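Side-chain contacts in Oxidored_FMN domain-containing protein ([Pseudomonas] geniculata N1, PDB 6L6J), which is a 6-hydroxypseudooxynicotine amine oxidase that binds FMN, a [4Fe-4S] cluster and ADP, and probably oxidises its substrate through the flavin: residues A[403-408]-A[444-449]; A[437-442]-A[529-534]; A[496-501]-A[613-618]; A[533-538]-A[572-577]; A[595-600]-A[606-611]. All coordinates share one frame; numbering follows the deposited sequence.

Contacts 1 and 2 both draw on helix 441-450 and its lead-in, on the nucleotide-binding side of the chain; the other three lie in or beside the second alpha/beta domain. Contact 2 spans the two regions, and it shares the start of helix 533-542 with contact 4. Contacts 2, 3 and 4 are buried, whereas contacts 1 and 5 are only partly so. Aromatic groups carry contacts 1 and 2, nearer the cofactors, while aliphatic and thioether methyl groups carry contacts 3 and 4. Contact 5, whose centre is about 36 Å from the centre of the chain, is the one with cross-segment hydrogen bonds; Val595 of contact 5 touches Val613 of contact 3.

Contact 1. Residues A[403-408]-A[444-449]; sequences AAHTLA and DYRVGQ
In the Rossmann-type nucleotide-binding domain, His405 on helix 398-410 reaches across to Tyr445, Arg446 and Gln449 on helix 441-450. The two helical segments run in broadly the same direction, 39° apart, with axes 10.0 Å from each other. That gap is too wide for backbones to touch, and a flat ring of moderate reach suits it. With CG anti to the backbone N (chi1 -170°), the imidazole of His405 extends straight at the second helix. Tyr445 meets the edge of that ring: its OH lies near the imidazole plane, 3.8 Å from His405 NE2, too far for a hydrogen bond. The two ring planes are inclined at 76°, an oblique pairing. One turn further on, Gln449 presents its aliphatic part, and its CG also lies over the rim of one face of the Tyr445 ring. The polar end of Gln449 turns elsewhere, with NE2 bound to Asp340. Arg446 likewise offers methylene carbon here, while its guanidinium group forms a salt bridge with Glu402 and a hydrogen bond to the carbonyl of Gln364. Replacing His405 by an alanine would probably open a gap between the helices and leave the Tyr445 ring freer to turn. Within the group, CD2 of His405 lies 4.4 Å from Arg446 CG, and its CE1 meets Gln449 CB at 3.6 Å.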
# COMPACT_ATOMS: atom_id res chain seq x y z
N ALA A 403 -1.80 -11.98 17.57
CA ALA A 403 -2.63 -13.01 18.25
C ALA A 403 -2.95 -12.56 19.70
O ALA A 403 -4.15 -12.51 20.05
CB ALA A 403 -1.90 -14.33 18.24
N ALA A 404 -1.91 -12.24 20.48
CA ALA A 404 -2.00 -11.75 21.88
C ALA A 404 -2.93 -10.55 21.92
O ALA A 404 -3.97 -10.62 22.60
CB ALA A 404 -0.64 -11.40 22.43
N HIS A 405 -2.62 -9.51 21.15
CA HIS A 405 -3.47 -8.30 21.02
C HIS A 405 -4.92 -8.73 20.80
O HIS A 405 -5.77 -8.29 21.60
CB HIS A 405 -2.95 -7.38 19.92
CG HIS A 405 -3.62 -6.05 19.89
ND1 HIS A 405 -4.21 -5.50 21.00
CD2 HIS A 405 -3.78 -5.16 18.90
CE1 HIS A 405 -4.71 -4.32 20.69
NE2 HIS A 405 -4.47 -4.09 19.40
N THR A 406 -5.18 -9.58 19.81
CA THR A 406 -6.56 -9.95 19.37
C THR A 406 -7.29 -10.69 20.50
O THR A 406 -8.41 -10.28 20.86
CB THR A 406 -6.56 -10.75 18.07
OG1 THR A 406 -5.90 -9.98 17.06
CG2 THR A 406 -7.95 -11.09 17.59
N LEU A 407 -6.65 -11.72 21.07
CA LEU A 407 -7.21 -12.49 22.22
C LEU A 407 -7.42 -11.55 23.41
O LEU A 407 -8.54 -11.56 23.98
CB LEU A 407 -6.24 -13.64 22.55
CG LEU A 407 -6.05 -14.67 21.43
CD1 LEU A 407 -4.85 -15.56 21.72
CD2 LEU A 407 -7.30 -15.50 21.24
N ALA A 408 -6.42 -10.73 23.77
CA ALA A 408 -6.50 -9.75 24.88
C ALA A 408 -7.78 -8.92 24.73
O ALA A 408 -8.50 -8.79 25.74
CB ALA A 408 -5.28 -8.86 24.92
N ASP A 444 5.59 -1.47 17.77
CA ASP A 444 5.23 -0.41 18.76
C ASP A 444 3.70 -0.39 18.98
O ASP A 444 3.27 -0.60 20.13
CB ASP A 444 5.75 0.97 18.35
CG ASP A 444 7.27 1.02 18.22
OD1 ASP A 444 7.94 0.08 18.71
OD2 ASP A 444 7.76 2.01 17.62
N TYR A 445 2.92 -0.17 17.93
CA TYR A 445 1.43 -0.19 18.00
C TYR A 445 0.93 -1.32 18.92
O TYR A 445 0.08 -1.08 19.78
CB TYR A 445 0.77 -0.38 16.64
CG TYR A 445 -0.72 -0.51 16.78
CD1 TYR A 445 -1.48 0.56 17.23
CD2 TYR A 445 -1.37 -1.72 16.55
CE1 TYR A 445 -2.85 0.44 17.41
CE2 TYR A 445 -2.74 -1.86 16.73
CZ TYR A 445 -3.48 -0.77 17.16
OH TYR A 445 -4.81 -0.85 17.36
N ARG A 446 1.44 -2.53 18.77
CA ARG A 446 0.90 -3.72 19.46
C ARG A 446 1.43 -3.79 20.89
O ARG A 446 0.65 -4.11 21.80
CB ARG A 446 1.21 -4.99 18.65
CG ARG A 446 0.34 -5.13 17.41
CD ARG A 446 0.80 -6.18 16.41
NE ARG A 446 -0.16 -6.20 15.32
CZ ARG A 446 -0.28 -5.24 14.41
NH1 ARG A 446 0.55 -4.21 14.41
NH2 ARG A 446 -1.22 -5.32 13.48
N VAL A 447 2.71 -3.48 21.11
CA VAL A 447 3.30 -3.45 22.48
C VAL A 447 2.53 -2.41 23.32
O VAL A 447 2.08 -2.77 24.44
CB VAL A 447 4.80 -3.16 22.46
CG1 VAL A 447 5.35 -2.93 23.87
CG2 VAL A 447 5.56 -4.27 21.76
N GLY A 448 2.38 -1.19 22.79
CA GLY A 448 1.77 -0.06 23.51
C GLY A 448 0.33 -0.33 23.91
O GLY A 448 -0.08 0.13 24.98
N GLN A 449 -0.41 -1.06 23.09
CA GLN A 449 -1.80 -1.50 23.39
C GLN A 449 -1.79 -2.64 24.40
O GLN A 449 -2.65 -2.63 25.29
CB GLN A 449 -2.49 -1.92 22.10
CG GLN A 449 -2.71 -0.75 21.16
CD GLN A 449 -3.70 0.20 21.75
OE1 GLN A 449 -4.73 -0.22 22.26
NE2 GLN A 449 -3.38 1.49 21.72

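Contact 2. Residues A[437-442]-A[529-534]; sequences SAWGRV and DYYYMA
Trp439 drives its indole edge against the ring face of Tyr532, bridging the Rossmann-type domain and the second alpha/beta domain. Its CB already points toward the other segment, and with CG beside the backbone N (chi1 -60°) the indole continues that way, so the backbones can stay far apart, 12.3 Å between Trp439 CA and Tyr532 CA. The five-membered ring meets neither tyrosine; contact begins at the far rim of the six-membered ring. There CZ3 rests over the Tyr532 face, 3.6 Å from CZ, while CH2 sits 3.8 Å from Tyr532 CD1 and 4.0 Å from Tyr531 OH. The planes stand at 73°, an edge-to-face (T-shaped) pair. An Asx turn, in which Asp529 OD2 accepts from the N-H of Tyr531, shapes the loop that presents both tyrosines. Tyr532 OH is hydrogen-bonded to Glu430, and Arg426, which binds ADP, packs beside this tyrosine. A leucine in place of Tyr532 would probably deprive the indole edge of its aromatic face and leave Glu430 without its hydroxyl partner. Slightly positive ring hydrogens of the tryptophan face the pi electrons of the tyrosine, an attraction that lets the rings pack without a hydrogen bond between them.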
# COMPACT_ATOMS: atom_id res chain seq x y z
N SER A 437 12.87 1.64 8.88
CA SER A 437 12.63 2.17 10.25
C SER A 437 11.14 2.18 10.58
O SER A 437 10.79 1.68 11.67
CB SER A 437 13.22 3.54 10.41
OG SER A 437 13.17 3.90 11.76
N ALA A 438 10.31 2.77 9.71
CA ALA A 438 8.83 2.88 9.88
C ALA A 438 8.17 1.51 10.15
O ALA A 438 7.13 1.49 10.77
CB ALA A 438 8.22 3.51 8.66
N TRP A 439 8.75 0.39 9.71
CA TRP A 439 8.12 -0.95 9.86
C TRP A 439 8.11 -1.36 11.34
O TRP A 439 7.42 -2.34 11.67
CB TRP A 439 8.77 -2.01 8.95
CG TRP A 439 8.68 -1.69 7.48
CD1 TRP A 439 8.45 -0.47 6.88
CD2 TRP A 439 8.88 -2.61 6.40
NE1 TRP A 439 8.48 -0.58 5.52
CE2 TRP A 439 8.75 -1.89 5.20
CE3 TRP A 439 9.17 -3.98 6.35
CZ2 TRP A 439 8.91 -2.49 3.96
CZ3 TRP A 439 9.34 -4.57 5.12
CH2 TRP A 439 9.21 -3.83 3.94
N GLY A 440 8.81 -0.62 12.21
CA GLY A 440 8.81 -0.86 13.67
C GLY A 440 7.44 -0.55 14.29
O GLY A 440 7.16 -1.02 15.45
N ARG A 441 6.61 0.23 13.60
CA ARG A 441 5.32 0.65 14.19
C ARG A 441 4.41 -0.59 14.26
O ARG A 441 3.52 -0.61 15.13
CB ARG A 441 4.72 1.83 13.44
CG ARG A 441 5.61 3.07 13.45
CD ARG A 441 5.22 3.98 12.30
NE ARG A 441 6.10 5.13 12.08
CZ ARG A 441 5.91 6.04 11.11
NH1 ARG A 441 4.89 5.91 10.26
NH2 ARG A 441 6.75 7.04 10.95
N VAL A 442 4.65 -1.60 13.41
CA VAL A 442 3.98 -2.92 13.55
C VAL A 442 4.21 -3.43 14.99
O VAL A 442 3.21 -3.91 15.61
CB VAL A 442 4.42 -3.94 12.46
CG1 VAL A 442 4.17 -5.39 12.86
CG2 VAL A 442 3.75 -3.65 11.13
N ASP A 529 15.09 -14.05 -3.54
CA ASP A 529 13.91 -13.75 -2.70
C ASP A 529 12.97 -12.82 -3.47
O ASP A 529 11.76 -13.04 -3.37
CB ASP A 529 14.31 -13.11 -1.37
CG ASP A 529 13.14 -12.51 -0.63
OD1 ASP A 529 12.44 -13.26 0.06
OD2 ASP A 529 12.92 -11.30 -0.79
N TYR A 530 13.52 -11.82 -4.16
CA TYR A 530 12.82 -10.96 -5.16
C TYR A 530 12.06 -9.81 -4.48
O TYR A 530 11.28 -9.08 -5.17
CB TYR A 530 11.85 -11.79 -6.02
CG TYR A 530 12.47 -12.75 -7.01
CD1 TYR A 530 13.84 -12.95 -7.08
CD2 TYR A 530 11.68 -13.48 -7.88
CE1 TYR A 530 14.42 -13.82 -8.00
CE2 TYR A 530 12.23 -14.39 -8.78
CZ TYR A 530 13.60 -14.55 -8.84
OH TYR A 530 14.10 -15.39 -9.78
N TYR A 531 12.23 -9.61 -3.16
CA TYR A 531 11.59 -8.47 -2.45
C TYR A 531 12.66 -7.50 -1.91
O TYR A 531 13.63 -7.26 -2.61
CB TYR A 531 10.57 -9.08 -1.49
CG TYR A 531 9.60 -8.12 -0.85
CD1 TYR A 531 9.43 -6.83 -1.32
CD2 TYR A 531 8.88 -8.49 0.27
CE1 TYR A 531 8.58 -5.94 -0.70
CE2 TYR A 531 8.00 -7.61 0.89
CZ TYR A 531 7.85 -6.32 0.41
OH TYR A 531 6.99 -5.44 1.02
N TYR A 532 12.56 -7.02 -0.68
CA TYR A 532 13.39 -5.90 -0.15
C TYR A 532 14.67 -6.37 0.54
O TYR A 532 15.60 -5.58 0.64
CB TYR A 532 12.56 -5.11 0.87
CG TYR A 532 12.16 -5.92 2.08
CD1 TYR A 532 10.98 -6.64 2.08
CD2 TYR A 532 12.94 -5.96 3.22
CE1 TYR A 532 10.57 -7.37 3.19
CE2 TYR A 532 12.55 -6.68 4.33
CZ TYR A 532 11.36 -7.39 4.32
OH TYR A 532 10.98 -8.10 5.43
N MET A 533 14.73 -7.60 1.05
CA MET A 533 15.81 -8.01 1.98
C MET A 533 17.19 -7.90 1.31
O MET A 533 18.14 -7.48 1.99
CB MET A 533 15.64 -9.43 2.49
CG MET A 533 16.73 -9.87 3.45
SD MET A 533 17.05 -8.70 4.82
CE MET A 533 15.85 -9.26 6.03
N ALA A 534 17.30 -8.24 0.05
CA ALA A 534 18.60 -8.21 -0.66
C ALA A 534 18.96 -6.77 -1.01
O ALA A 534 20.15 -6.43 -0.90
CB ALA A 534 18.58 -9.10 -1.87

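Contact 3. Residues A[496-501]-A[613-618]; sequences EPIPGC and VVLVTG
CG1 of Ile498 and CG of Leu615 each lie beside the residue's own backbone N and anti to its carbonyl carbon (chi1 -53° and -61°), and this brings the two side chains together. Beyond CG1 the Ile498 chain stays extended, which carries its terminal methyl across the gap until CD1 lies 4.1 Å from Leu615 CD2, methyl to methyl. The other branch of the leucine serves a second partner, for Leu615 CD1 is 4.3 Å from Cys501 CB; the cysteine touches here with its methylene carbon. Leucine suits the middle place, since its fork lets one residue address two neighbours. Those neighbours are brought together by a type II beta turn from Ile498 to Cys501, closed by a hydrogen bond from Cys501 N to Ile498 O at 3.0 Å. Pro499 fits the second position of such a turn, and Gly500 readily takes the positive phi (91°) of the third. Strand 612-621 thus has the turn against its Leu615 face, where Tyr526 of strand 522-527 touches both Ile498 and Leu615, and Ile587 of strand 585-590 also packs on Ile498. From strand 612-621, Val614 and Val616 project the other way, onto helix 533-542.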
# COMPACT_ATOMS: atom_id res chain seq x y z
N GLU A 496 19.49 -27.59 -4.98
CA GLU A 496 20.78 -28.18 -4.53
C GLU A 496 21.71 -27.07 -4.04
O GLU A 496 21.80 -26.00 -4.66
CB GLU A 496 21.44 -28.95 -5.69
CG GLU A 496 20.83 -30.32 -5.94
CD GLU A 496 21.05 -31.33 -4.82
OE1 GLU A 496 22.19 -31.41 -4.28
OE2 GLU A 496 20.09 -32.03 -4.47
N PRO A 497 22.43 -27.30 -2.91
CA PRO A 497 23.45 -26.37 -2.43
C PRO A 497 24.33 -25.81 -3.56
O PRO A 497 24.75 -26.56 -4.40
CB PRO A 497 24.30 -27.26 -1.50
CG PRO A 497 23.31 -28.26 -0.93
CD PRO A 497 22.30 -28.49 -2.04
N ILE A 498 24.58 -24.50 -3.53
CA ILE A 498 25.56 -23.87 -4.47
C ILE A 498 26.96 -24.30 -4.04
O ILE A 498 27.32 -24.18 -2.87
CB ILE A 498 25.44 -22.34 -4.53
CG1 ILE A 498 24.02 -21.87 -4.83
CG2 ILE A 498 26.44 -21.79 -5.55
CD1 ILE A 498 23.88 -20.36 -4.88
N PRO A 499 27.77 -24.84 -4.97
CA PRO A 499 29.18 -25.13 -4.69
C PRO A 499 29.92 -23.93 -4.08
O PRO A 499 29.90 -22.83 -4.65
CB PRO A 499 29.74 -25.52 -6.07
CG PRO A 499 28.54 -26.07 -6.84
CD PRO A 499 27.35 -25.26 -6.33
N GLY A 500 30.54 -24.16 -2.92
CA GLY A 500 31.38 -23.17 -2.23
C GLY A 500 30.58 -22.34 -1.26
O GLY A 500 31.16 -21.43 -0.62
N CYS A 501 29.28 -22.65 -1.11
CA CYS A 501 28.36 -21.95 -0.17
C CYS A 501 28.87 -22.05 1.28
O CYS A 501 28.51 -21.18 2.06
CB CYS A 501 26.94 -22.48 -0.25
SG CYS A 501 26.81 -24.22 0.24
N VAL A 613 30.16 -12.51 -0.12
CA VAL A 613 28.98 -13.00 -0.89
C VAL A 613 27.81 -13.09 0.08
O VAL A 613 27.97 -13.83 1.08
CB VAL A 613 29.25 -14.37 -1.53
CG1 VAL A 613 27.99 -14.98 -2.13
CG2 VAL A 613 30.37 -14.31 -2.57
N VAL A 614 26.71 -12.38 -0.17
CA VAL A 614 25.48 -12.57 0.66
C VAL A 614 24.45 -13.31 -0.20
O VAL A 614 24.07 -12.78 -1.28
CB VAL A 614 24.93 -11.27 1.27
CG1 VAL A 614 23.97 -11.57 2.41
CG2 VAL A 614 26.04 -10.35 1.77
N LEU A 615 24.10 -14.53 0.23
CA LEU A 615 23.00 -15.34 -0.35
C LEU A 615 21.66 -14.96 0.31
O LEU A 615 21.51 -15.19 1.52
CB LEU A 615 23.34 -16.82 -0.18
CG LEU A 615 24.62 -17.30 -0.87
CD1 LEU A 615 24.92 -18.74 -0.52
CD2 LEU A 615 24.53 -17.15 -2.38
N VAL A 616 20.75 -14.37 -0.46
CA VAL A 616 19.35 -14.03 -0.05
C VAL A 616 18.40 -14.86 -0.93
O VAL A 616 18.01 -14.35 -2.02
CB VAL A 616 19.07 -12.52 -0.16
CG1 VAL A 616 17.93 -12.11 0.76
CG2 VAL A 616 20.29 -11.66 0.13
N THR A 617 18.07 -16.08 -0.49
CA THR A 617 17.36 -17.10 -1.33
C THR A 617 16.12 -17.69 -0.64
O THR A 617 15.37 -18.41 -1.31
CB THR A 617 18.34 -18.21 -1.76
OG1 THR A 617 18.77 -18.88 -0.58
CG2 THR A 617 19.53 -17.68 -2.53
N GLY A 618 15.88 -17.40 0.64
CA GLY A 618 14.66 -17.89 1.30
C GLY A 618 14.87 -18.08 2.79
O GLY A 618 15.99 -17.79 3.28

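Contact 4. Residues A[533-538]-A[572-577]; sequences MAAVVA and NSMNEA
Between the two helical segments the nearest alpha carbons, Ala538 CA and Met574 CA, are 8.4 Å apart, so the backbones keep their distance. Their helices, 533-542 and 567-577, belong to the second alpha/beta domain, in which parallel strands 522-527, 547-552 and 580-582 are joined through helical connections. Regular i to i+4 bonding, such as Ala538 N to Ala534 O at 3.1 Å, places Ala535 and Ala538 about one turn from each other, where both can meet the same partner. That partner is Met574, the residue that spans the space. Its CG sits beside the backbone N (chi1 -82°), and the rest of the chain is fully extended, so a side chain that starts off at an angle still delivers its end to the neighbouring helix. Alanine suits the receiving surface because its small methyl leaves room for the incoming methyl, and an unbranched, flexible methionine can reach across to it. Strand 547-552 lies beneath both helices: Tyr550 touches Ala534 and Met574, and Val548 touches Ala538. Met574 makes its contact through the terminal methyl, with SD set 5.4 Å back from Ala535 CB. The CE carbon itself is 3.9 Å from Ala535 CB and 4.5 Å from Ala538 CB.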
# COMPACT_ATOMS: atom_id res chain seq x y z
N MET A 533 14.73 -7.60 1.05
CA MET A 533 15.81 -8.01 1.98
C MET A 533 17.19 -7.90 1.31
O MET A 533 18.14 -7.48 1.99
CB MET A 533 15.64 -9.43 2.49
CG MET A 533 16.73 -9.87 3.45
SD MET A 533 17.05 -8.70 4.82
CE MET A 533 15.85 -9.26 6.03
N ALA A 534 17.30 -8.24 0.05
CA ALA A 534 18.60 -8.21 -0.66
C ALA A 534 18.96 -6.77 -1.01
O ALA A 534 20.15 -6.43 -0.90
CB ALA A 534 18.58 -9.10 -1.87
N ALA A 535 17.98 -5.95 -1.43
CA ALA A 535 18.24 -4.54 -1.81
C ALA A 535 18.64 -3.79 -0.54
O ALA A 535 19.51 -2.88 -0.61
CB ALA A 535 17.04 -3.89 -2.48
N VAL A 536 18.06 -4.18 0.58
CA VAL A 536 18.32 -3.51 1.88
C VAL A 536 19.74 -3.86 2.34
O VAL A 536 20.43 -2.95 2.85
CB VAL A 536 17.21 -3.82 2.91
CG1 VAL A 536 17.51 -3.26 4.28
CG2 VAL A 536 15.87 -3.30 2.43
N VAL A 537 20.19 -5.11 2.16
CA VAL A 537 21.54 -5.51 2.65
C VAL A 537 22.56 -4.78 1.77
O VAL A 537 23.48 -4.19 2.33
CB VAL A 537 21.78 -7.04 2.74
CG1 VAL A 537 20.76 -7.73 3.61
CG2 VAL A 537 21.82 -7.70 1.40
N ALA A 538 22.31 -4.74 0.47
CA ALA A 538 23.15 -4.02 -0.52
C ALA A 538 23.40 -2.60 -0.01
O ALA A 538 24.56 -2.20 0.14
CB ALA A 538 22.48 -4.02 -1.87
N ASN A 572 17.14 3.77 -8.70
CA ASN A 572 17.74 5.14 -8.56
C ASN A 572 18.66 5.17 -7.34
O ASN A 572 19.75 5.71 -7.46
CB ASN A 572 16.72 6.26 -8.41
CG ASN A 572 15.96 6.54 -9.70
OD1 ASN A 572 16.29 5.98 -10.73
ND2 ASN A 572 14.91 7.35 -9.62
N SER A 573 18.23 4.61 -6.22
CA SER A 573 19.02 4.49 -4.97
C SER A 573 20.37 3.83 -5.27
O SER A 573 21.40 4.35 -4.82
CB SER A 573 18.24 3.73 -3.94
OG SER A 573 18.97 3.60 -2.75
N MET A 574 20.35 2.72 -6.01
CA MET A 574 21.51 1.85 -6.30
C MET A 574 22.47 2.61 -7.25
O MET A 574 23.68 2.72 -6.93
CB MET A 574 21.05 0.51 -6.92
CG MET A 574 20.58 -0.57 -5.90
SD MET A 574 20.02 -2.15 -6.69
CE MET A 574 19.72 -3.18 -5.26
N ASN A 575 21.96 3.15 -8.36
CA ASN A 575 22.74 4.04 -9.26
C ASN A 575 23.45 5.14 -8.47
O ASN A 575 24.61 5.42 -8.76
CB ASN A 575 21.85 4.65 -10.35
CG ASN A 575 21.39 3.60 -11.34
OD1 ASN A 575 21.95 2.50 -11.37
ND2 ASN A 575 20.35 3.90 -12.10
N GLU A 576 22.79 5.72 -7.47
CA GLU A 576 23.32 6.90 -6.73
C GLU A 576 24.46 6.42 -5.83
O GLU A 576 25.50 7.12 -5.80
CB GLU A 576 22.19 7.65 -6.01
CG GLU A 576 21.28 8.44 -6.97
CD GLU A 576 19.99 9.02 -6.39
OE1 GLU A 576 19.83 9.02 -5.14
OE2 GLU A 576 19.13 9.48 -7.19
N ALA A 577 24.31 5.26 -5.19
CA ALA A 577 25.32 4.66 -4.27
C ALA A 577 26.44 3.95 -5.06
O ALA A 577 27.37 3.44 -4.44
CB ALA A 577 24.64 3.67 -3.35

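Contact 5. Residues A[595-600]-A[606-611]; sequences VKVSRL and NEMAAD
Val595, Val597 and Met608 form the apolar centre, all on one face of the sheet. Met608 links the two valines: its CB lies 4.2 Å from Val595 CG2, and its tip reaches diagonally along the strands, with CE 4.2 Å from Val597 CG2. That reach comes from a first torsion that sets CG beside the backbone N (chi1 -59°), followed by a chain extended to the methyl. Val597 CG2 also lies 3.7 Å from Asn606 CB. Val595 CG1 meets Ala610 CB at 4.4 Å, and Ile524 of strand 522-527 packs on Val595, Met608 and Ala610. Beta-branched valine suits an extended backbone and keeps its methyls close to the sheet, while unbranched methionine can bridge neighbours. Val595 and Met608 bond in both directions, 2.9 Å from Val595 N to Met608 O and 3.0 Å from Met608 N to Val595 O. Val597 N binds Asn606 O almost straight, at 170°, whereas the return bond from Asn606 N is weak. On the other face Lys596 and Glu607 run side by side, their CG atoms 3.9 Å apart, but Lys596 NZ stays 4.3 Å from Glu607 OE2, beyond a salt bridge; Glu607 OE1 is instead hydrogen-bonded to Ser594. The alternation of hydrogen-bonded and non-hydrogen-bonded pairs marks antiparallel pairing, and the short connection between 594-599 and 605-609 makes it a beta hairpin, with 585-590 as third strand.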
# COMPACT_ATOMS: atom_id res chain seq x y z
N VAL A 595 33.02 -15.47 -7.82
CA VAL A 595 31.91 -16.40 -8.17
C VAL A 595 31.91 -16.60 -9.69
O VAL A 595 32.18 -15.61 -10.42
CB VAL A 595 30.55 -15.90 -7.65
CG1 VAL A 595 30.63 -15.45 -6.20
CG2 VAL A 595 29.99 -14.79 -8.52
N LYS A 596 31.66 -17.84 -10.13
CA LYS A 596 31.28 -18.15 -11.52
C LYS A 596 29.77 -17.94 -11.63
O LYS A 596 29.03 -18.41 -10.72
CB LYS A 596 31.70 -19.57 -11.91
CG LYS A 596 33.19 -19.75 -12.18
CD LYS A 596 33.54 -21.11 -12.80
CE LYS A 596 35.04 -21.40 -12.79
NZ LYS A 596 35.54 -21.78 -11.45
N VAL A 597 29.34 -17.21 -12.67
CA VAL A 597 27.91 -16.93 -12.95
C VAL A 597 27.59 -17.37 -14.39
O VAL A 597 28.50 -17.51 -15.19
CB VAL A 597 27.55 -15.46 -12.71
CG1 VAL A 597 27.94 -15.00 -11.31
CG2 VAL A 597 28.14 -14.54 -13.76
N SER A 598 26.32 -17.55 -14.67
CA SER A 598 25.76 -17.94 -15.99
C SER A 598 24.58 -17.00 -16.29
O SER A 598 23.77 -16.80 -15.37
CB SER A 598 25.33 -19.38 -15.94
OG SER A 598 24.75 -19.76 -17.17
N ARG A 599 24.51 -16.44 -17.50
CA ARG A 599 23.31 -15.72 -17.99
C ARG A 599 22.24 -16.75 -18.38
O ARG A 599 22.58 -17.68 -19.12
CB ARG A 599 23.66 -14.80 -19.15
CG ARG A 599 22.73 -13.59 -19.26
CD ARG A 599 23.33 -12.55 -20.16
NE ARG A 599 23.59 -13.11 -21.47
CZ ARG A 599 24.17 -12.47 -22.48
NH1 ARG A 599 24.59 -11.22 -22.35
NH2 ARG A 599 24.34 -13.10 -23.62
N LEU A 600 21.00 -16.59 -17.89
CA LEU A 600 19.91 -17.58 -18.10
C LEU A 600 19.51 -17.66 -19.59
O LEU A 600 19.29 -18.77 -20.05
CB LEU A 600 18.73 -17.25 -17.18
CG LEU A 600 19.03 -17.39 -15.68
CD1 LEU A 600 17.80 -17.10 -14.83
CD2 LEU A 600 19.58 -18.78 -15.36
N ASN A 606 30.89 -16.19 -16.86
CA ASN A 606 31.63 -15.00 -16.37
C ASN A 606 32.22 -15.31 -15.00
O ASN A 606 31.61 -16.09 -14.26
CB ASN A 606 30.70 -13.79 -16.27
CG ASN A 606 30.83 -12.88 -17.46
OD1 ASN A 606 30.09 -13.01 -18.43
ND2 ASN A 606 31.82 -12.00 -17.40
N GLU A 607 33.36 -14.68 -14.67
CA GLU A 607 33.87 -14.63 -13.28
C GLU A 607 33.73 -13.19 -12.77
O GLU A 607 34.10 -12.25 -13.50
CB GLU A 607 35.31 -15.17 -13.20
CG GLU A 607 35.39 -16.65 -12.87
CD GLU A 607 36.59 -17.04 -12.00
OE1 GLU A 607 36.75 -16.42 -10.93
OE2 GLU A 607 37.34 -17.96 -12.39
N MET A 608 33.17 -13.05 -11.57
CA MET A 608 33.09 -11.78 -10.81
C MET A 608 33.96 -11.91 -9.56
O MET A 608 33.79 -12.89 -8.81
CB MET A 608 31.65 -11.47 -10.38
CG MET A 608 30.66 -11.36 -11.53
SD MET A 608 29.01 -10.79 -11.03
CE MET A 608 28.34 -10.49 -12.66
N ALA A 609 34.87 -10.96 -9.36
CA ALA A 609 35.63 -10.83 -8.11
C ALA A 609 34.62 -10.56 -6.99
O ALA A 609 33.60 -9.90 -7.24
CB ALA A 609 36.67 -9.75 -8.25
N ALA A 610 34.86 -11.12 -5.80
CA ALA A 610 33.94 -10.99 -4.66
C ALA A 610 34.66 -11.41 -3.37
O ALA A 610 34.86 -12.62 -3.18
CB ALA A 610 32.71 -11.81 -4.91
N ASP A 611 35.04 -10.45 -2.53
CA ASP A 611 35.72 -10.73 -1.25
C ASP A 611 34.68 -11.30 -0.28
O ASP A 611 35.04 -12.19 0.51
CB ASP A 611 36.46 -9.48 -0.77
CG ASP A 611 37.59 -9.09 -1.71
OD1 ASP A 611 38.40 -10.00 -2.06
OD2 ASP A 611 37.64 -7.90 -2.11